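Side-chain contacts in putative glycyl-glycine endopeptidase lytM (Ruminococcus gnavus, PDB 3NYY), which is probably a metalloendopeptidase of the M23 family, perhaps cleaving glycyl-glycine bonds: residues 85-90 with 219-224; 160-165 with 170-175. All coordinates share one frame; numbering follows the deposited sequence.

How the contacts relate
Contact 2, the hairpin of 160-165 and 170-175, lies along the chain inside the large loop closed by contact 1, which packs helix 77-88 on strand 216-225. Their centres are about 11 Å apart. Strands 172-178 and 216-225 are neighbours in the same antiparallel sheet, so the two contacts meet directly, with Gly220 O probably accepting a hydrogen bond from Tyr174 N at 2.8 Å. Together they show how one sheet can be bonded strand to strand through its backbone while a helix covers it through side chains alone. Contact 1 thus joins the N-terminal LytM region to the M23 peptidase region, and contact 2 builds part of the latter's sheet.

Contact 1 of 2, residues 85-90 with 219-224; sequences RAIWND and LGIYLK. With SO4 (sulfate ion), chain F.
Leu223 lies over two successive residues of helix 77-88, one methyl for each: Leu223 CD2 meets Ala86 CB at 3.7 Å, and Leu223 CD1 meets Ile87 CD1 at 4.0 Å. With CG anti to the carbonyl carbon (chi1 -66°), the leucine fork spreads toward the helix, and its side chain crosses that of Ile87 at about a right angle. Leu223 CD1 is as near to Ile87 CG1 as to Ile87 CD1, so the leucine branch rests against the outer half of the isoleucine. Further down the strand the packing is looser: the nearest pair is Ile221 CG2 and Ile87 CG1, 4.5 Å apart. Ile221 and Leu223, two residues apart on strand 216-225, turn to the same face, and Val237 of helix 235-240 also touches Ile221 there. Ile87 reaches across to Val232 of the neighbouring strand as well. The result is a helix laid on a beta sheet, uniting the LytM N-terminal region with the M23 peptidase sheet.

Arg85 leads elsewhere. Extended from CG to NE, its chain carries the guanidinium to a sulfate ion, probably from the crystallisation liquor, which lies at the edge of the group in its plane. Arg85 NH2 donates to SO4 O1 at 2.9 Å, and NH1 is shared between O1 and O2. Asp36 forms a salt bridge with the same NH2, and Trp77 NE1 also binds the sulfate. The buried join itself is purely apolar, which implies that shape and exclusion of water, rather than directed bonds, hold these two segments together.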
loop_
_atom_site.group_PDB
_atom_site.type_symbol
_atom_site.label_atom_id
_atom_site.label_comp_id
_atom_site.label_asym_id
_atom_site.label_seq_id
_atom_site.Cartn_x
_atom_site.Cartn_y
_atom_site.Cartn_z
ATOM N N ARG A 85 19.701 15.884 -4.558
ATOM C CA ARG A 85 20.320 15.046 -5.587
ATOM C C ARG A 85 20.712 13.652 -5.070
ATOM O O ARG A 85 20.649 12.659 -5.801
ATOM C CB ARG A 85 21.530 15.754 -6.188
ATOM C CG ARG A 85 21.174 16.966 -7.069
ATOM C CD ARG A 85 22.452 17.537 -7.587
ATOM N NE ARG A 85 22.181 18.638 -8.497
ATOM C CZ ARG A 85 22.724 19.849 -8.450
ATOM N NH1 ARG A 85 23.623 20.183 -7.535
ATOM N NH2 ARG A 85 22.368 20.755 -9.366
ATOM N N ALA A 86 21.059 13.551 -3.783
ATOM C CA ALA A 86 21.426 12.248 -3.207
ATOM C C ALA A 86 20.216 11.293 -3.286
ATOM O O ALA A 86 20.402 10.098 -3.498
ATOM C CB ALA A 86 21.881 12.405 -1.758
ATOM N N ILE A 87 18.988 11.788 -3.096
ATOM C CA ILE A 87 17.783 10.973 -3.188
ATOM C C ILE A 87 17.421 10.651 -4.642
ATOM O O ILE A 87 17.060 9.522 -4.959
ATOM C CB ILE A 87 16.595 11.642 -2.496
ATOM C CG1 ILE A 87 16.889 11.799 -1.013
ATOM C CG2 ILE A 87 15.227 10.878 -2.648
ATOM C CD1 ILE A 87 15.919 12.766 -0.351
ATOM N N TRP A 88 17.495 11.669 -5.499
ATOM C CA TRP A 88 16.858 11.632 -6.830
ATOM C C TRP A 88 17.818 11.297 -7.958
ATOM O O TRP A 88 17.416 10.593 -8.878
ATOM C CB TRP A 88 16.138 12.958 -7.158
ATOM C CG TRP A 88 14.924 13.136 -6.334
ATOM C CD1 TRP A 88 14.892 13.567 -5.052
ATOM C CD2 TRP A 88 13.578 12.825 -6.710
ATOM N NE1 TRP A 88 13.566 13.547 -4.588
ATOM C CE2 TRP A 88 12.758 13.105 -5.595
ATOM C CE3 TRP A 88 12.985 12.332 -7.866
ATOM C CZ2 TRP A 88 11.388 12.905 -5.613
ATOM C CZ3 TRP A 88 11.578 12.193 -7.899
ATOM C CH2 TRP A 88 10.806 12.452 -6.776
ATOM N N ASN A 89 19.061 11.776 -7.919
ATOM C CA ASN A 89 19.885 11.787 -9.130
ATOM C C ASN A 89 20.618 10.498 -9.485
ATOM O O ASN A 89 21.070 10.341 -10.644
ATOM C CB ASN A 89 20.864 12.961 -9.105
ATOM C CG ASN A 89 20.197 14.283 -9.414
ATOM O OD1 ASN A 89 19.028 14.492 -9.088
ATOM N ND2 ASN A 89 20.933 15.171 -10.074
ATOM N N ASP A 90 20.781 9.605 -8.507
ATOM C CA ASP A 90 21.488 8.345 -8.717
ATOM C C ASP A 90 20.576 7.193 -9.133
ATOM O O ASP A 90 21.093 6.124 -9.509
ATOM C CB ASP A 90 22.313 7.899 -7.491
ATOM C CG ASP A 90 23.422 8.870 -7.114
ATOM O OD1 ASP A 90 23.834 9.732 -7.945
ATOM O OD2 ASP A 90 23.890 8.765 -5.955
ATOM N N LEU A 219 11.999 -1.061 1.156
ATOM C CA LEU A 219 13.028 -0.120 0.652
ATOM C C LEU A 219 13.078 1.071 1.577
ATOM O O LEU A 219 12.050 1.695 1.881
ATOM C CB LEU A 219 12.725 0.332 -0.766
ATOM C CG LEU A 219 13.751 1.396 -1.263
ATOM C CD1 LEU A 219 15.069 0.553 -1.636
ATOM C CD2 LEU A 219 13.190 2.245 -2.368
ATOM N N GLY A 220 14.290 1.404 2.017
ATOM C CA GLY A 220 14.544 2.618 2.759
ATOM C C GLY A 220 15.618 3.433 2.072
ATOM O O GLY A 220 16.449 2.912 1.356
ATOM N N ILE A 221 15.548 4.741 2.258
ATOM C CA ILE A 221 16.626 5.661 1.799
ATOM C C ILE A 221 16.993 6.494 3.002
ATOM O O ILE A 221 16.111 7.136 3.614
ATOM C CB ILE A 221 16.160 6.558 0.650
ATOM C CG1 ILE A 221 15.715 5.715 -0.526
ATOM C CG2 ILE A 221 17.327 7.516 0.196
ATOM C CD1 ILE A 221 15.079 6.453 -1.721
ATOM N N TYR A 222 18.293 6.559 3.261
ATOM C CA TYR A 222 18.799 7.275 4.427
ATOM C C TYR A 222 19.873 8.281 4.039
ATOM O O TYR A 222 20.799 7.973 3.255
ATOM C CB TYR A 222 19.415 6.314 5.470
ATOM C CG TYR A 222 18.426 5.369 6.100
ATOM C CD1 TYR A 222 17.961 4.262 5.400
ATOM C CD2 TYR A 222 17.925 5.596 7.377
ATOM C CE1 TYR A 222 17.060 3.382 5.974
ATOM C CE2 TYR A 222 17.009 4.714 7.960
ATOM C CZ TYR A 222 16.593 3.614 7.250
ATOM O OH TYR A 222 15.652 2.748 7.842
ATOM N N LEU A 223 19.774 9.467 4.635
ATOM C CA LEU A 223 20.805 10.498 4.517
ATOM C C LEU A 223 21.353 10.800 5.883
ATOM O O LEU A 223 20.629 10.830 6.853
ATOM C CB LEU A 223 20.190 11.773 3.953
ATOM C CG LEU A 223 19.674 11.712 2.497
ATOM C CD1 LEU A 223 19.060 13.100 2.112
ATOM C CD2 LEU A 223 20.739 11.280 1.584
ATOM N N LYS A 224 22.650 11.041 5.935
ATOM C CA LYS A 224 23.329 11.304 7.193
ATOM C C LYS A 224 23.260 12.785 7.536
ATOM O O LYS A 224 23.504 13.637 6.685
ATOM C CB LYS A 224 24.757 10.780 7.126
ATOM C CG LYS A 224 25.309 10.450 8.530
ATOM C CD LYS A 224 26.568 9.591 8.497
ATOM C CE LYS A 224 27.067 9.327 9.928
ATOM N NZ LYS A 224 28.351 8.542 9.891
HETATM S S SO4 F . 24.682 23.585 -8.151
HETATM O O1 SO4 F . 23.304 23.105 -7.997
HETATM O O2 SO4 F . 25.591 22.651 -7.493
HETATM O O3 SO4 F . 24.979 23.689 -9.565
HETATM O O4 SO4 F . 24.709 24.884 -7.474
#

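Contact 2 of 2, residues 160-165 with 170-175; sequences GWRIGI and GAYFYY
Tyr172 lays its phenol across Gly164 in a beta hairpin of strands 162-166 and 172-178, part of the sheet of the M23 peptidase region. The tight part is the backbone ladder. Ile163 pairs with Tyr175 and Ile165 with Phe173 as antiparallel hydrogen-bonded pairs, each with two bonds; Phe173 N to Ile165 O, at 2.8 Å, is nearly straight (171°). On the face of these four residues, Ile163 CG2 packs on Tyr175 CB at 3.9 Å, while Ile165 CG1 meets CE1 of the same tyrosine. Leu196 closes over Ile165 and Tyr175, whose hydroxyl is bonded to Met145 N.

The other face, carrying Arg162, Tyr172 and Tyr174, is looser and admits water. Tyr172 CG stands anti to the backbone nitrogen (chi1 179°), which sends the ring back over the partner strand, with Ile165 N over one face and Tyr172 OH 3.3 Å from Gly164 CA. A side chain at Gly164 would run into that hydroxyl. Putting an alanine in place of Tyr172 would probably uncover Gly164 and leave the water beside Arg162 without its phenol partner. The arginine, bent at chi2, runs past Tyr174, with Arg162 CG 3.6 Å from Tyr174 CE1 and NE at the ring edge, in its plane. Its guanidinium stands almost perpendicular to that ring, the planes 86° apart, and Glu152 lies near as a weak, long ion-pair partner. The water sits in the guanidinium plane, accepting from Arg162 NE at 2.8 Å and hydrogen-bonded to Tyr172 OH at 2.8 Å.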
loop_
_atom_site.group_PDB
_atom_site.type_symbol
_atom_site.label_atom_id
_atom_site.label_comp_id
_atom_site.label_asym_id
_atom_site.label_seq_id
_atom_site.Cartn_x
_atom_site.Cartn_y
_atom_site.Cartn_z
ATOM N N GLY A 160 15.249 -8.629 8.664
ATOM C CA GLY A 160 15.685 -9.923 8.078
ATOM C C GLY A 160 17.013 -9.827 7.368
ATOM O O GLY A 160 17.947 -9.141 7.809
ATOM N N TRP A 161 17.114 -10.518 6.232
ATOM C CA TRP A 161 18.309 -10.433 5.395
ATOM C C TRP A 161 18.214 -9.111 4.633
ATOM O O TRP A 161 17.320 -8.912 3.775
ATOM C CB TRP A 161 18.387 -11.572 4.382
ATOM C CG TRP A 161 18.488 -12.897 5.027
ATOM C CD1 TRP A 161 17.545 -13.914 4.993
ATOM C CD2 TRP A 161 19.533 -13.341 5.892
ATOM N NE1 TRP A 161 17.997 -14.983 5.742
ATOM C CE2 TRP A 161 19.211 -14.653 6.296
ATOM C CE3 TRP A 161 20.767 -12.777 6.326
ATOM C CZ2 TRP A 161 20.029 -15.378 7.160
ATOM C CZ3 TRP A 161 21.582 -13.510 7.165
ATOM C CH2 TRP A 161 21.233 -14.809 7.541
ATOM N N ARG A 162 19.101 -8.190 4.973
ATOM C CA ARG A 162 19.145 -6.904 4.345
ATOM C C ARG A 162 20.507 -6.634 3.749
ATOM O O ARG A 162 21.521 -7.250 4.097
ATOM C CB ARG A 162 18.717 -5.765 5.301
ATOM C CG ARG A 162 19.558 -5.489 6.551
ATOM C CD ARG A 162 20.815 -4.695 6.196
ATOM N NE ARG A 162 21.504 -4.042 7.303
ATOM C CZ ARG A 162 22.402 -4.621 8.090
ATOM N NH1 ARG A 162 22.739 -5.919 7.947
ATOM N NH2 ARG A 162 22.953 -3.905 9.065
ATOM N N ILE A 163 20.491 -5.717 2.810
ATOM C CA ILE A 163 21.713 -5.252 2.180
ATOM C C ILE A 163 21.576 -3.749 2.016
ATOM O O ILE A 163 20.493 -3.253 1.701
ATOM C CB ILE A 163 22.006 -6.014 0.840
ATOM C CG1 ILE A 163 23.417 -5.706 0.323
ATOM C CG2 ILE A 163 20.914 -5.801 -0.201
ATOM C CD1 ILE A 163 23.869 -6.681 -0.781
ATOM N N GLY A 164 22.699 -3.039 2.200
ATOM C CA GLY A 164 22.730 -1.587 2.088
ATOM C C GLY A 164 23.791 -1.145 1.086
ATOM O O GLY A 164 24.915 -1.617 1.127
ATOM N N ILE A 165 23.396 -0.268 0.166
ATOM C CA ILE A 165 24.261 0.267 -0.882
ATOM C C ILE A 165 24.384 1.776 -0.663
ATOM O O ILE A 165 23.398 2.509 -0.639
ATOM C CB ILE A 165 23.620 0.037 -2.266
ATOM C CG1 ILE A 165 23.341 -1.434 -2.557
ATOM C CG2 ILE A 165 24.478 0.672 -3.400
ATOM C CD1 ILE A 165 24.513 -2.389 -2.372
ATOM N N GLY A 170 25.718 10.014 -2.186
ATOM C CA GLY A 170 25.828 9.900 -0.736
ATOM C C GLY A 170 24.682 9.257 0.024
ATOM O O GLY A 170 24.774 9.056 1.236
ATOM N N ALA A 171 23.605 8.954 -0.656
ATOM C CA ALA A 171 22.505 8.293 0.028
ATOM C C ALA A 171 22.775 6.809 0.242
ATOM O O ALA A 171 23.535 6.181 -0.482
ATOM C CB ALA A 171 21.180 8.473 -0.739
ATOM N N TYR A 172 22.150 6.277 1.288
ATOM C CA TYR A 172 22.220 4.854 1.618
ATOM C C TYR A 172 20.867 4.251 1.235
ATOM O O TYR A 172 19.831 4.638 1.778
ATOM C CB TYR A 172 22.472 4.710 3.106
ATOM C CG TYR A 172 22.549 3.289 3.607
ATOM C CD1 TYR A 172 21.426 2.664 4.052
ATOM C CD2 TYR A 172 23.753 2.638 3.769
ATOM C CE1 TYR A 172 21.460 1.362 4.546
ATOM C CE2 TYR A 172 23.794 1.338 4.285
ATOM C CZ TYR A 172 22.649 0.730 4.688
ATOM O OH TYR A 172 22.658 -0.555 5.225
ATOM N N PHE A 173 20.893 3.295 0.305
ATOM C CA PHE A 173 19.702 2.572 -0.125
ATOM C C PHE A 173 19.646 1.243 0.598
ATOM O O PHE A 173 20.583 0.453 0.528
ATOM C CB PHE A 173 19.747 2.392 -1.649
ATOM C CG PHE A 173 19.438 3.658 -2.396
ATOM C CD1 PHE A 173 20.347 4.705 -2.492
ATOM C CD2 PHE A 173 18.187 3.810 -2.975
ATOM C CE1 PHE A 173 19.978 5.900 -3.150
ATOM C CE2 PHE A 173 17.832 4.947 -3.638
ATOM C CZ PHE A 173 18.723 6.013 -3.725
ATOM N N TYR A 174 18.526 0.997 1.285
ATOM C CA TYR A 174 18.353 -0.116 2.182
ATOM C C TYR A 174 17.333 -1.070 1.642
ATOM O O TYR A 174 16.226 -0.643 1.368
ATOM C CB TYR A 174 17.892 0.464 3.533
ATOM C CG TYR A 174 17.536 -0.514 4.633
ATOM C CD1 TYR A 174 18.507 -1.315 5.225
ATOM C CD2 TYR A 174 16.238 -0.620 5.108
ATOM C CE1 TYR A 174 18.151 -2.182 6.258
ATOM C CE2 TYR A 174 15.917 -1.463 6.142
ATOM C CZ TYR A 174 16.878 -2.240 6.719
ATOM O OH TYR A 174 16.558 -3.123 7.752
ATOM N N TYR A 175 17.716 -2.344 1.487
ATOM C CA TYR A 175 16.855 -3.373 0.878
ATOM C C TYR A 175 16.717 -4.483 1.900
ATOM O O TYR A 175 17.710 -5.122 2.272
ATOM C CB TYR A 175 17.467 -3.918 -0.404
ATOM C CG TYR A 175 17.778 -2.877 -1.461
ATOM C CD1 TYR A 175 18.941 -2.100 -1.375
ATOM C CD2 TYR A 175 16.974 -2.738 -2.590
ATOM C CE1 TYR A 175 19.269 -1.151 -2.342
ATOM C CE2 TYR A 175 17.287 -1.810 -3.564
ATOM C CZ TYR A 175 18.427 -0.997 -3.443
ATOM O OH TYR A 175 18.672 -0.030 -4.436
HETATM O O HOH W 1 21.429 -1.219 7.650
#